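Local coordinates for protein glyoxylate reductase (Paecilomyces sp. J18, PDB 3WNV) that probably catalyses the NAD(P)H-dependent reduction of glyoxylate to glycolate, as a fungal member of the D-isomer specific 2-hydroxyacid dehydrogenase family, at residues A[3-8]-A[49-54]; A[12-17]-A[302-307]; A[79-84]-A[318-323]; A[181-186]-A[199-204]; A[244-249]-A[269-274]. All blocks are in the same frame, centred on the assembly; numbering follows the deposited sequence.

Contact 1. Residues A[3-8]-A[49-54]; sequences SQAALL and DDVIAI
Ala5, Ala6 and Leu7 pair in parallel with Val51, Ala53 and Ile54; the axes of strands 5-8 and 51-54 come within 4.7 Å of each other at 36°, and the register slips by one residue between Ala5 and Ala6. That slip is a beta bulge with Ile52 as the extra residue, whose backbone N still donates to Ala5 O at 2.8 Å. Beyond it Leu7 N donates to Ala53 O at 2.9 Å; before it Ala5 N comes to Asp50 O from above the plane of the Asp50 carbonyl. On one face Val51 is the hub: its CG2 lies 4.1 Å from Ala5 CB, its CG1 3.8 Å from Leu7 CB. Leu7 CB also approaches Ile54 CG1 at 4.2 Å. The bulge turns Ile52 out of this row; its CG1 stands opposite the backbone N (chi1 -177°) and the chain runs on extended, which carries CD1 obliquely across Gln4 to 3.7 Å from NE2. Ala6 and Ala53 occupy the other face, where Trp19 of helix 16-21 packs on Ala6. Strand 27-31 pairs with the far edge of strand 5-9, and strand 81-85 follows strand 51-57, so both strands of the pair are inner strands of a five-stranded parallel sheet.

Contact 2. Residues A[12-17]-A[302-307]; sequences IVHARA and EMELLV
The carboxylate of Glu304 is gripped by two successive backbone N-H groups of the turn at Val13 and His14. Val13 N donates to OE2 over 2.9 Å in an almost straight bond (177°), arriving on the syn side but 20° out of the carboxylate plane; His14 N donates to the syn lone pair of OE1 over 2.7 Å. With one donor for each oxygen, rotation of the group is restrained. The extended chain beyond CG (chi2 -177°) delivers this buried acid from the helix to the turn. Carbon packs around it: His14 CB is 3.4 Å from OE1, and Ile12 CG2 lies 3.7 Å from the same oxygen. A leucine in place of Glu304 would probably leave the Val13 and His14 N-H groups without acceptors and let the turn shift. Farther out, Ala15 CB meets Leu305 CD2 at 3.9 Å, and the His14 ring, with Val13 CG1 over one face, bonds through NE2 to Gln300 on the same helix as Glu304. Ala15 is the N-cap of helix 16-21, and the arrangement fits the D-2-hydroxyacid dehydrogenase fold, in which the long last helix, here 297-317, returns the chain to the N-terminal domain.

Contact 3. Residues A[79-84]-A[318-323]; sequences VKYICH and GELLTQ
Leu320 and Tyr81 make the tight part of this contact, their side chains sliding past each other in opposite directions. CD2 of Leu320 is the touching branch: it lies 3.9 Å from Tyr81 CD1 and also 3.9 Å from Cys83 SG, resting against two residues of strand 81-84 that alternate onto the same side. Tyr81 sends its ring toward the loop because CG stands opposite the carbonyl carbon (chi1 -59°). At the far end of that ring the phenol oxygen abuts the backbone, Tyr81 OH being 3.3 Å from Gly318 CA. Gly318, the first residue to leave the helix 297-317, with a positive phi of 75°, is thus closely touched although exposed. The looser, solvent side belongs to Glu319: its CB is directed away from the strand, and its backbone N comes only to 4.1 Å from Tyr81 OH. Within the fold Ala314 packs on Tyr81, and Val307 and Leu311 pack on Cys83, which extends the apolar patch along the helix. The same helix bonds to the loop, Asn310 OD1 accepting from Leu321 N and Ser313 OG meeting Glu319 O. The clear contacts between 79-84 and 318-323 are therefore apolar, Leu320 against Tyr81 and Cys83, while Asn310 and Ser313 supply hydrogen bonds to the loop.

Contact 4. Residues A[181-186]-A[199-204]; sequences IYHNRN and VSFDEL
The imidazole of His183 meets the segment 199-204 in two ways at once, by an edge and by a face. At its edge ND1 donates to Val199 O over 2.8 Å, with the oxygen 15° out of the ring plane and ND1 in the carbonyl plane. Over one face lies the first turn of helix 201-207: Phe201 N sits 3.4 Å above the ring, offset toward its rim, and Phe201 CB makes a CH-pi contact 4.0 Å from the ring centroid. CG anti to the backbone N (chi1 178°) carries the His183 ring toward 199-204, and chi2 of 72° turns ND1 to Val199 O. The bond and the Phe201 contact over the face together probably restrain the ring's rotation. Next to it, Val199 N donates to Tyr182 O at 2.9 Å. Ser200 and Glu203 close the helix start as a capping box, Ser200 N bonding to Glu203 OE1 and Glu203 N to Ser200 OG. Leu204 then spans two residues of the strand, CD1 at 3.7 Å from Ile181 CG1 and CD2 at 3.9 Å from His183 CB. Leu160 of strand 156-160 touches His183, Phe201 and Leu204, so helix 201-207 lies over strands 179-183 and 156-160 near the 197-198 edge of the Rossmann-type parallel sheet.

Contact 5. Residues A[244-249]-A[269-274]; sequences RGALID and VYENEP. With SO4 (sulfate ion), chain C.
Gly245 CA presses against Tyr270 C at 3.4 Å, where any CB would clash with the facing backbone. Val269 packs beside it on the Arg244-Gly245 peptide, CG2 lying 3.5 Å from Gly245 N. Glu271 sets CG opposite its backbone N (chi1 -178°) and runs extended alongside Ala246, CG 4.0 Å from Ala246 CB; its OE1 shares a water with Asp249 OD1, and OE2 bonds to His223. Glu273 OE1 accepts from Tyr270 N at 3.1 Å, and a water that accepts from Gly245 N may also donate to it. The CB of Arg244 is directed away from 269-274. Bent at chi2 (-70°), the side chain offers its guanidinium edge to a sulfate, probably from the crystallisation liquor, NH1 to O1 and NH2 to O3 both 3.0 Å. Its NE pairs with Asp90, and Gly88 N and Ala87 N also bond to the anion. A leucine in place of Arg244 would probably leave the sulfate without these two donors and Asp90 without its ion-pair mate. Arg244, Glu273 and its partner His291 are consistent with the Arg-Glu-His active site of this family. The segments are loops after neighbouring parallel strands 237-241 and 262-267, with helix 250-259 between them in sequence.

Contacts 1, 2 and 3 touch one another around the five-stranded sheet, whereas contacts 4 and 5 lie on or beside the seven-stranded Rossmann-type sheet; contact 4 lies across the chain's centre from contacts 1 and 2. Contact 1 is the most buried and is mainly backbone pairing; strand 51-57 also pairs with strand 81-85 of contact 3. Contacts 2 and 3 both use helix 297-317 or the loop after it, yet the first turns on a buried carboxylate and the second on apolar contacts with an exposed rim. Contact 4 mixes backbone bonds, an imidazole and helix capping. Contact 5, closest to the chain's centre, packs a glycine against backbone, with waters and charged side chains around it and an anion at its end.

Contact 1. Residues A[3-8]-A[49-54]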
# COMPACT_ATOMS: atom_id res chain seq x y z
N SER A 3 17.32 30.13 9.49
CA SER A 3 16.16 30.24 8.66
C SER A 3 15.65 28.95 8.05
O SER A 3 14.92 29.01 7.12
CB SER A 3 16.37 31.22 7.56
OG SER A 3 16.52 32.48 8.10
N GLN A 4 15.96 27.83 8.63
CA GLN A 4 15.41 26.57 8.14
C GLN A 4 13.90 26.48 8.30
O GLN A 4 13.37 26.91 9.26
CB GLN A 4 16.01 25.41 8.87
CG GLN A 4 17.49 25.38 8.88
CD GLN A 4 18.05 24.12 9.41
OE1 GLN A 4 17.46 23.45 10.20
NE2 GLN A 4 19.21 23.79 8.95
N ALA A 5 13.26 25.90 7.32
CA ALA A 5 11.81 25.72 7.34
C ALA A 5 11.42 24.28 7.02
O ALA A 5 12.16 23.55 6.34
CB ALA A 5 11.15 26.69 6.37
N ALA A 6 10.25 23.86 7.51
CA ALA A 6 9.65 22.61 7.08
C ALA A 6 8.31 22.89 6.37
O ALA A 6 7.57 23.78 6.77
CB ALA A 6 9.42 21.67 8.25
N LEU A 7 8.01 22.13 5.32
CA LEU A 7 6.80 22.39 4.55
C LEU A 7 5.88 21.18 4.60
O LEU A 7 6.29 20.05 4.29
CB LEU A 7 7.16 22.71 3.10
CG LEU A 7 5.98 22.77 2.13
CD1 LEU A 7 5.08 23.94 2.47
CD2 LEU A 7 6.52 22.90 0.68
N LEU A 8 4.63 21.41 4.98
CA LEU A 8 3.65 20.32 5.06
C LEU A 8 2.80 20.34 3.79
O LEU A 8 2.19 21.36 3.48
CB LEU A 8 2.73 20.59 6.25
CG LEU A 8 1.42 19.76 6.24
CD1 LEU A 8 1.63 18.23 6.15
CD2 LEU A 8 0.53 20.07 7.48
N ASP A 49 12.34 28.73 -0.42
CA ASP A 49 13.80 28.68 -0.59
C ASP A 49 14.59 28.34 0.68
O ASP A 49 15.79 28.03 0.62
CB ASP A 49 14.30 29.93 -1.31
CG ASP A 49 14.28 29.77 -2.83
OD1 ASP A 49 13.66 28.79 -3.35
OD2 ASP A 49 14.90 30.60 -3.51
N ASP A 50 13.94 28.39 1.84
CA ASP A 50 14.57 27.96 3.09
C ASP A 50 14.07 26.61 3.59
O ASP A 50 14.41 26.18 4.69
CB ASP A 50 14.32 29.01 4.18
CG ASP A 50 15.10 30.33 3.93
OD1 ASP A 50 16.37 30.31 3.78
OD2 ASP A 50 14.44 31.39 3.84
N VAL A 51 13.27 25.93 2.79
CA VAL A 51 12.67 24.67 3.25
C VAL A 51 13.68 23.53 3.20
O VAL A 51 14.15 23.18 2.11
CB VAL A 51 11.47 24.29 2.40
CG1 VAL A 51 10.97 22.87 2.77
CG2 VAL A 51 10.36 25.34 2.58
N ILE A 52 14.02 22.95 4.35
CA ILE A 52 15.00 21.85 4.40
C ILE A 52 14.30 20.49 4.36
O ILE A 52 14.88 19.50 3.92
CB ILE A 52 15.91 21.94 5.67
CG1 ILE A 52 16.97 20.84 5.69
CG2 ILE A 52 15.10 21.84 6.94
CD1 ILE A 52 17.95 21.00 6.86
N ALA A 53 13.05 20.45 4.81
CA ALA A 53 12.35 19.16 4.87
C ALA A 53 10.88 19.32 4.53
O ALA A 53 10.27 20.32 4.87
CB ALA A 53 12.49 18.56 6.23
N ILE A 54 10.30 18.27 3.96
CA ILE A 54 8.92 18.32 3.49
C ILE A 54 8.20 17.13 4.06
O ILE A 54 8.70 16.00 3.97
CB ILE A 54 8.86 18.21 1.96
CG1 ILE A 54 9.30 19.53 1.30
CG2 ILE A 54 7.43 17.84 1.50
CD1 ILE A 54 9.43 19.37 -0.25

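Contact 2. Residues A[12-17]-A[302-307]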
# COMPACT_ATOMS: atom_id res chain seq x y z
N ILE A 12 -2.50 16.98 8.10
CA ILE A 12 -2.16 16.11 9.21
C ILE A 12 -3.43 16.04 10.09
O ILE A 12 -3.97 17.06 10.50
CB ILE A 12 -0.90 16.62 9.99
CG1 ILE A 12 0.37 16.37 9.13
CG2 ILE A 12 -0.80 15.98 11.35
CD1 ILE A 12 1.66 17.00 9.70
N VAL A 13 -3.91 14.82 10.28
CA VAL A 13 -5.23 14.59 10.86
C VAL A 13 -5.13 14.36 12.35
O VAL A 13 -5.92 14.92 13.13
CB VAL A 13 -5.91 13.37 10.23
CG1 VAL A 13 -7.31 13.17 10.83
CG2 VAL A 13 -5.95 13.48 8.70
N HIS A 14 -4.17 13.55 12.77
CA HIS A 14 -4.17 13.07 14.15
C HIS A 14 -3.05 13.64 15.00
O HIS A 14 -3.12 13.55 16.22
CB HIS A 14 -4.06 11.54 14.20
CG HIS A 14 -5.08 10.84 13.38
ND1 HIS A 14 -6.39 10.72 13.79
CD2 HIS A 14 -4.99 10.24 12.17
CE1 HIS A 14 -7.07 10.06 12.86
NE2 HIS A 14 -6.25 9.77 11.86
N ALA A 15 -2.02 14.19 14.36
CA ALA A 15 -0.80 14.52 15.08
C ALA A 15 -0.43 15.99 14.91
O ALA A 15 0.75 16.33 14.87
CB ALA A 15 0.31 13.64 14.63
N ARG A 16 -1.46 16.84 14.84
CA ARG A 16 -1.24 18.26 14.66
C ARG A 16 -0.35 18.82 15.78
O ARG A 16 0.48 19.67 15.53
CB ARG A 16 -2.58 19.03 14.62
CG ARG A 16 -3.32 18.95 13.28
CD ARG A 16 -2.58 19.65 12.11
NE ARG A 16 -2.10 21.02 12.36
CZ ARG A 16 -1.69 21.87 11.41
NH1 ARG A 16 -1.72 21.54 10.13
NH2 ARG A 16 -1.27 23.07 11.73
N ALA A 17 -0.54 18.35 17.02
CA ALA A 17 0.27 18.83 18.14
C ALA A 17 1.76 18.60 17.94
O ALA A 17 2.58 19.46 18.25
CB ALA A 17 -0.17 18.18 19.42
N GLU A 302 -0.37 6.37 14.22
CA GLU A 302 1.00 5.81 14.33
C GLU A 302 1.81 6.17 13.09
O GLU A 302 3.01 6.46 13.19
CB GLU A 302 0.98 4.30 14.49
CG GLU A 302 2.37 3.67 14.57
CD GLU A 302 3.13 4.01 15.86
OE1 GLU A 302 2.55 4.58 16.82
OE2 GLU A 302 4.35 3.70 15.90
N MET A 303 1.16 6.17 11.93
CA MET A 303 1.87 6.50 10.68
C MET A 303 2.31 7.99 10.70
O MET A 303 3.46 8.29 10.44
CB MET A 303 1.01 6.18 9.47
CG MET A 303 0.81 4.63 9.15
SD MET A 303 -0.56 4.50 8.03
CE MET A 303 0.29 4.85 6.49
N GLU A 304 1.38 8.90 10.97
CA GLU A 304 1.76 10.31 11.17
C GLU A 304 2.91 10.54 12.16
O GLU A 304 3.81 11.36 11.86
CB GLU A 304 0.55 11.16 11.52
CG GLU A 304 -0.40 11.28 10.36
CD GLU A 304 -1.59 12.17 10.62
OE1 GLU A 304 -1.92 12.48 11.79
OE2 GLU A 304 -2.26 12.52 9.63
N LEU A 305 2.87 9.90 13.32
CA LEU A 305 3.90 10.09 14.34
C LEU A 305 5.27 9.63 13.84
O LEU A 305 6.29 10.26 14.14
CB LEU A 305 3.53 9.40 15.65
CG LEU A 305 2.35 10.01 16.40
CD1 LEU A 305 2.01 9.17 17.63
CD2 LEU A 305 2.65 11.44 16.81
N LEU A 306 5.28 8.52 13.08
CA LEU A 306 6.52 8.02 12.49
C LEU A 306 7.11 9.01 11.49
O LEU A 306 8.32 9.24 11.49
CB LEU A 306 6.29 6.64 11.82
CG LEU A 306 7.54 5.96 11.21
CD1 LEU A 306 8.69 5.82 12.22
CD2 LEU A 306 7.09 4.62 10.69
N VAL A 307 6.28 9.62 10.66
CA VAL A 307 6.78 10.64 9.74
C VAL A 307 7.34 11.84 10.51
O VAL A 307 8.40 12.38 10.16
CB VAL A 307 5.66 11.12 8.78
CG1 VAL A 307 6.23 12.06 7.71
CG2 VAL A 307 5.01 9.91 8.10

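Contact 3. Residues A[79-84]-A[318-323]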
# COMPACT_ATOMS: atom_id res chain seq x y z
N VAL A 79 16.07 21.83 -0.15
CA VAL A 79 15.38 20.62 0.32
C VAL A 79 16.34 19.45 0.48
O VAL A 79 17.06 19.09 -0.46
CB VAL A 79 14.27 20.20 -0.61
CG1 VAL A 79 13.59 18.89 -0.11
CG2 VAL A 79 13.26 21.33 -0.78
N LYS A 80 16.40 18.90 1.69
CA LYS A 80 17.31 17.78 1.95
C LYS A 80 16.60 16.51 2.33
O LYS A 80 17.20 15.46 2.29
CB LYS A 80 18.39 18.16 2.97
CG LYS A 80 19.24 19.33 2.46
CD LYS A 80 20.71 19.23 2.86
CE LYS A 80 20.89 19.07 4.37
NZ LYS A 80 22.24 19.54 4.83
N TYR A 81 15.32 16.61 2.70
CA TYR A 81 14.54 15.50 3.22
C TYR A 81 13.11 15.57 2.71
O TYR A 81 12.50 16.65 2.64
CB TYR A 81 14.49 15.52 4.75
CG TYR A 81 15.84 15.45 5.37
CD1 TYR A 81 16.50 14.23 5.53
CD2 TYR A 81 16.49 16.61 5.75
CE1 TYR A 81 17.79 14.19 6.06
CE2 TYR A 81 17.76 16.57 6.30
CZ TYR A 81 18.40 15.35 6.45
OH TYR A 81 19.66 15.32 6.98
N ILE A 82 12.55 14.41 2.39
CA ILE A 82 11.12 14.31 2.18
C ILE A 82 10.68 13.17 3.02
O ILE A 82 11.15 12.03 2.86
CB ILE A 82 10.77 13.99 0.72
CG1 ILE A 82 11.16 15.15 -0.17
CG2 ILE A 82 9.24 13.72 0.56
CD1 ILE A 82 11.12 14.73 -1.66
N CYS A 83 9.79 13.46 3.95
CA CYS A 83 9.30 12.47 4.88
C CYS A 83 7.88 12.14 4.50
O CYS A 83 6.98 12.96 4.60
CB CYS A 83 9.42 13.00 6.32
SG CYS A 83 11.19 13.35 6.76
N HIS A 84 7.70 10.91 4.01
CA HIS A 84 6.48 10.47 3.37
C HIS A 84 5.63 9.57 4.27
O HIS A 84 6.13 8.63 4.91
CB HIS A 84 6.89 9.69 2.08
CG HIS A 84 5.73 9.02 1.38
ND1 HIS A 84 4.86 9.71 0.55
CD2 HIS A 84 5.31 7.73 1.40
CE1 HIS A 84 3.97 8.84 0.05
NE2 HIS A 84 4.21 7.65 0.57
N GLY A 318 20.21 15.24 11.49
CA GLY A 318 20.64 15.08 10.10
C GLY A 318 20.61 13.63 9.69
O GLY A 318 21.41 13.16 8.87
N GLU A 319 19.67 12.89 10.27
CA GLU A 319 19.47 11.52 9.85
C GLU A 319 18.01 11.09 9.96
O GLU A 319 17.25 11.62 10.77
CB GLU A 319 20.40 10.57 10.62
CG GLU A 319 20.09 10.44 12.09
CD GLU A 319 21.35 10.43 12.93
OE1 GLU A 319 22.36 11.00 12.47
OE2 GLU A 319 21.31 9.87 14.05
N LEU A 320 17.62 10.15 9.12
CA LEU A 320 16.27 9.61 9.14
C LEU A 320 16.17 8.35 10.01
O LEU A 320 17.18 7.70 10.32
CB LEU A 320 15.81 9.30 7.71
CG LEU A 320 15.64 10.50 6.78
CD1 LEU A 320 15.44 10.03 5.32
CD2 LEU A 320 14.47 11.38 7.24
N LEU A 321 14.95 8.01 10.41
CA LEU A 321 14.70 6.79 11.17
C LEU A 321 14.37 5.63 10.24
O LEU A 321 14.86 4.51 10.43
CB LEU A 321 13.54 7.02 12.14
CG LEU A 321 13.74 8.16 13.12
CD1 LEU A 321 12.61 8.14 14.15
CD2 LEU A 321 15.07 8.02 13.81
N THR A 322 13.53 5.88 9.24
CA THR A 322 13.13 4.86 8.28
C THR A 322 13.36 5.28 6.83
O THR A 322 12.42 5.34 6.01
CB THR A 322 11.66 4.51 8.43
OG1 THR A 322 10.85 5.69 8.38
CG2 THR A 322 11.42 3.76 9.74
N GLN A 323 14.61 5.56 6.51
CA GLN A 323 14.99 5.90 5.13
C GLN A 323 14.66 4.75 4.18
O GLN A 323 14.84 3.58 4.54
CB GLN A 323 16.47 6.20 5.06
CG GLN A 323 16.90 6.72 3.68
CD GLN A 323 18.34 7.24 3.65
OE1 GLN A 323 19.16 6.87 4.49
NE2 GLN A 323 18.64 8.10 2.68

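Contact 4. Residues A[181-186]-A[199-204]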
# COMPACT_ATOMS: atom_id res chain seq x y z
N ILE A 181 2.91 -20.70 1.97
CA ILE A 181 4.05 -20.71 1.04
C ILE A 181 4.29 -19.30 0.53
O ILE A 181 3.40 -18.45 0.54
CB ILE A 181 3.86 -21.68 -0.15
CG1 ILE A 181 2.62 -21.30 -0.98
CG2 ILE A 181 3.75 -23.11 0.35
CD1 ILE A 181 2.47 -22.18 -2.28
N TYR A 182 5.50 -19.04 0.03
CA TYR A 182 5.79 -17.71 -0.46
C TYR A 182 6.89 -17.70 -1.50
O TYR A 182 7.73 -18.62 -1.58
CB TYR A 182 6.19 -16.77 0.68
CG TYR A 182 7.66 -16.90 1.07
CD1 TYR A 182 8.10 -17.96 1.88
CD2 TYR A 182 8.60 -15.96 0.65
CE1 TYR A 182 9.47 -18.10 2.23
CE2 TYR A 182 9.96 -16.09 1.02
CZ TYR A 182 10.37 -17.15 1.81
OH TYR A 182 11.72 -17.24 2.16
N HIS A 183 6.91 -16.63 -2.28
CA HIS A 183 8.01 -16.39 -3.21
C HIS A 183 8.46 -14.94 -3.14
O HIS A 183 7.65 -14.01 -3.28
CB HIS A 183 7.63 -16.72 -4.65
CG HIS A 183 8.73 -16.43 -5.62
ND1 HIS A 183 9.88 -17.20 -5.69
CD2 HIS A 183 8.92 -15.40 -6.49
CE1 HIS A 183 10.69 -16.69 -6.60
NE2 HIS A 183 10.14 -15.59 -7.09
N ASN A 184 9.74 -14.77 -2.89
CA ASN A 184 10.40 -13.48 -3.03
C ASN A 184 11.51 -13.75 -4.02
O ASN A 184 11.88 -14.91 -4.20
CB ASN A 184 11.03 -13.04 -1.71
CG ASN A 184 10.01 -12.55 -0.72
OD1 ASN A 184 8.79 -12.81 -0.85
ND2 ASN A 184 10.50 -11.82 0.30
N ARG A 185 12.09 -12.71 -4.62
CA ARG A 185 13.23 -12.94 -5.50
C ARG A 185 14.35 -13.71 -4.77
O ARG A 185 14.98 -14.61 -5.34
CB ARG A 185 13.76 -11.61 -6.01
CG ARG A 185 15.25 -11.66 -6.29
CD ARG A 185 15.77 -10.43 -7.00
NE ARG A 185 15.21 -9.17 -6.50
CZ ARG A 185 14.40 -8.38 -7.20
NH1 ARG A 185 14.04 -8.69 -8.44
NH2 ARG A 185 13.95 -7.26 -6.65
N ASN A 186 14.55 -13.40 -3.48
CA ASN A 186 15.49 -14.17 -2.66
C ASN A 186 14.83 -14.78 -1.43
O ASN A 186 14.03 -14.14 -0.77
CB ASN A 186 16.68 -13.31 -2.23
CG ASN A 186 17.59 -12.94 -3.39
OD1 ASN A 186 17.82 -11.75 -3.66
ND2 ASN A 186 18.09 -13.94 -4.10
N VAL A 199 9.06 -21.09 -2.16
CA VAL A 199 8.80 -21.77 -3.44
C VAL A 199 9.11 -20.84 -4.63
O VAL A 199 9.26 -19.63 -4.47
CB VAL A 199 7.32 -22.25 -3.54
CG1 VAL A 199 7.01 -23.27 -2.47
CG2 VAL A 199 6.34 -21.10 -3.49
N SER A 200 9.23 -21.42 -5.82
CA SER A 200 9.54 -20.62 -6.99
C SER A 200 8.27 -19.88 -7.38
O SER A 200 7.21 -20.17 -6.85
CB SER A 200 10.00 -21.50 -8.14
OG SER A 200 8.94 -22.35 -8.57
N PHE A 201 8.39 -18.88 -8.26
CA PHE A 201 7.21 -18.14 -8.73
C PHE A 201 6.19 -19.11 -9.35
O PHE A 201 5.02 -19.09 -9.00
CB PHE A 201 7.67 -17.03 -9.71
CG PHE A 201 6.57 -16.09 -10.17
CD1 PHE A 201 6.16 -15.02 -9.39
CD2 PHE A 201 5.99 -16.24 -11.43
CE1 PHE A 201 5.14 -14.12 -9.84
CE2 PHE A 201 4.97 -15.36 -11.88
CZ PHE A 201 4.55 -14.29 -11.07
N ASP A 202 6.63 -19.95 -10.29
CA ASP A 202 5.70 -20.88 -10.93
C ASP A 202 5.05 -21.84 -9.92
O ASP A 202 3.87 -22.17 -10.04
CB ASP A 202 6.41 -21.67 -12.04
CG ASP A 202 6.61 -20.85 -13.32
OD1 ASP A 202 6.00 -19.78 -13.45
OD2 ASP A 202 7.38 -21.30 -14.20
N GLU A 203 5.80 -22.25 -8.90
CA GLU A 203 5.25 -23.15 -7.89
C GLU A 203 4.24 -22.43 -7.00
O GLU A 203 3.26 -23.05 -6.52
CB GLU A 203 6.37 -23.74 -7.01
CG GLU A 203 7.17 -24.86 -7.63
CD GLU A 203 8.44 -25.20 -6.82
OE1 GLU A 203 9.02 -24.29 -6.15
OE2 GLU A 203 8.87 -26.38 -6.85
N LEU A 204 4.44 -21.13 -6.80
CA LEU A 204 3.53 -20.33 -5.99
C LEU A 204 2.18 -20.24 -6.71
O LEU A 204 1.11 -20.35 -6.09
CB LEU A 204 4.09 -18.92 -5.74
CG LEU A 204 3.29 -18.07 -4.76
CD1 LEU A 204 3.47 -18.59 -3.35
CD2 LEU A 204 3.76 -16.59 -4.84

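Contact 5. Residues A[244-249]-A[269-274]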
# COMPACT_ATOMS: atom_id res chain seq x y z
N ARG A 244 -1.11 -2.97 -4.27
CA ARG A 244 -1.35 -1.96 -5.28
C ARG A 244 -2.14 -2.63 -6.38
O ARG A 244 -1.78 -3.73 -6.80
CB ARG A 244 -0.02 -1.39 -5.82
CG ARG A 244 0.70 -0.46 -4.84
CD ARG A 244 -0.10 0.84 -4.75
NE ARG A 244 0.56 1.88 -3.94
CZ ARG A 244 0.34 2.05 -2.63
NH1 ARG A 244 -0.49 1.23 -1.97
NH2 ARG A 244 0.98 3.01 -1.96
N GLY A 245 -3.20 -2.00 -6.90
CA GLY A 245 -4.07 -2.76 -7.78
C GLY A 245 -3.41 -3.01 -9.12
O GLY A 245 -3.72 -3.99 -9.79
N ALA A 246 -2.46 -2.16 -9.50
CA ALA A 246 -1.86 -2.26 -10.82
C ALA A 246 -0.85 -3.39 -10.92
O ALA A 246 -0.30 -3.66 -12.01
CB ALA A 246 -1.22 -0.91 -11.27
N LEU A 247 -0.64 -4.11 -9.83
CA LEU A 247 0.16 -5.34 -9.85
C LEU A 247 -0.56 -6.43 -10.63
O LEU A 247 0.05 -7.41 -11.07
CB LEU A 247 0.42 -5.86 -8.43
CG LEU A 247 1.26 -4.96 -7.50
CD1 LEU A 247 1.15 -5.58 -6.10
CD2 LEU A 247 2.72 -4.85 -7.96
N ILE A 248 -1.87 -6.27 -10.78
CA ILE A 248 -2.66 -7.23 -11.51
C ILE A 248 -3.23 -6.53 -12.73
O ILE A 248 -3.62 -5.37 -12.65
CB ILE A 248 -3.85 -7.76 -10.68
CG1 ILE A 248 -3.33 -8.32 -9.37
CG2 ILE A 248 -4.65 -8.79 -11.53
CD1 ILE A 248 -4.41 -8.72 -8.36
N ASP A 249 -3.21 -7.23 -13.87
CA ASP A 249 -3.89 -6.82 -15.09
C ASP A 249 -5.39 -7.01 -14.82
O ASP A 249 -5.93 -8.12 -14.93
CB ASP A 249 -3.42 -7.72 -16.26
CG ASP A 249 -4.09 -7.36 -17.58
OD1 ASP A 249 -5.11 -6.66 -17.55
OD2 ASP A 249 -3.59 -7.78 -18.66
N VAL A 269 -7.68 -2.89 -3.31
CA VAL A 269 -6.98 -1.97 -4.24
C VAL A 269 -7.25 -2.31 -5.70
O VAL A 269 -7.58 -3.45 -6.02
CB VAL A 269 -5.44 -1.96 -3.99
CG1 VAL A 269 -5.15 -1.38 -2.62
CG2 VAL A 269 -4.84 -3.37 -4.15
N TYR A 270 -7.10 -1.32 -6.59
CA TYR A 270 -7.53 -1.45 -7.98
C TYR A 270 -6.59 -0.72 -8.93
O TYR A 270 -5.97 0.29 -8.56
CB TYR A 270 -8.97 -0.90 -8.18
CG TYR A 270 -9.87 -1.51 -7.14
CD1 TYR A 270 -10.44 -2.76 -7.33
CD2 TYR A 270 -10.05 -0.87 -5.92
CE1 TYR A 270 -11.24 -3.35 -6.35
CE2 TYR A 270 -10.83 -1.44 -4.94
CZ TYR A 270 -11.40 -2.68 -5.15
OH TYR A 270 -12.16 -3.23 -4.15
N GLU A 271 -6.54 -1.20 -10.15
CA GLU A 271 -5.57 -0.67 -11.11
C GLU A 271 -5.73 0.82 -11.41
O GLU A 271 -4.72 1.49 -11.61
CB GLU A 271 -5.60 -1.48 -12.40
CG GLU A 271 -4.57 -1.01 -13.43
CD GLU A 271 -4.45 -1.96 -14.61
OE1 GLU A 271 -5.21 -2.95 -14.64
OE2 GLU A 271 -3.61 -1.71 -15.51
N ASN A 272 -6.96 1.32 -11.47
CA ASN A 272 -7.20 2.74 -11.74
C ASN A 272 -8.04 3.40 -10.68
O ASN A 272 -8.96 4.18 -10.99
CB ASN A 272 -7.84 2.89 -13.11
CG ASN A 272 -6.90 2.45 -14.21
OD1 ASN A 272 -5.88 3.10 -14.45
ND2 ASN A 272 -7.22 1.35 -14.89
N GLU A 273 -7.74 3.11 -9.42
CA GLU A 273 -8.60 3.56 -8.34
C GLU A 273 -8.60 5.09 -8.32
O GLU A 273 -7.59 5.72 -8.61
CB GLU A 273 -8.24 2.88 -6.99
CG GLU A 273 -6.95 3.32 -6.36
CD GLU A 273 -6.67 2.58 -5.06
OE1 GLU A 273 -6.52 1.32 -5.08
OE2 GLU A 273 -6.55 3.26 -4.02
N PRO A 274 -9.77 5.71 -8.06
CA PRO A 274 -10.96 5.04 -7.51
C PRO A 274 -11.89 4.35 -8.53
O PRO A 274 -12.95 3.86 -8.11
CB PRO A 274 -11.71 6.19 -6.85
CG PRO A 274 -11.39 7.36 -7.76
CD PRO A 274 -9.95 7.17 -8.17
S SO4 C . 0.27 2.48 1.89
O1 SO4 C . -0.56 1.68 1.00
O2 SO4 C . 1.01 1.65 2.83
O3 SO4 C . 1.28 3.16 1.03
O4 SO4 C . -0.56 3.40 2.64
O HOH W 1 -3.77 0.66 -5.95
O HOH W 2 -6.23 -4.05 -16.99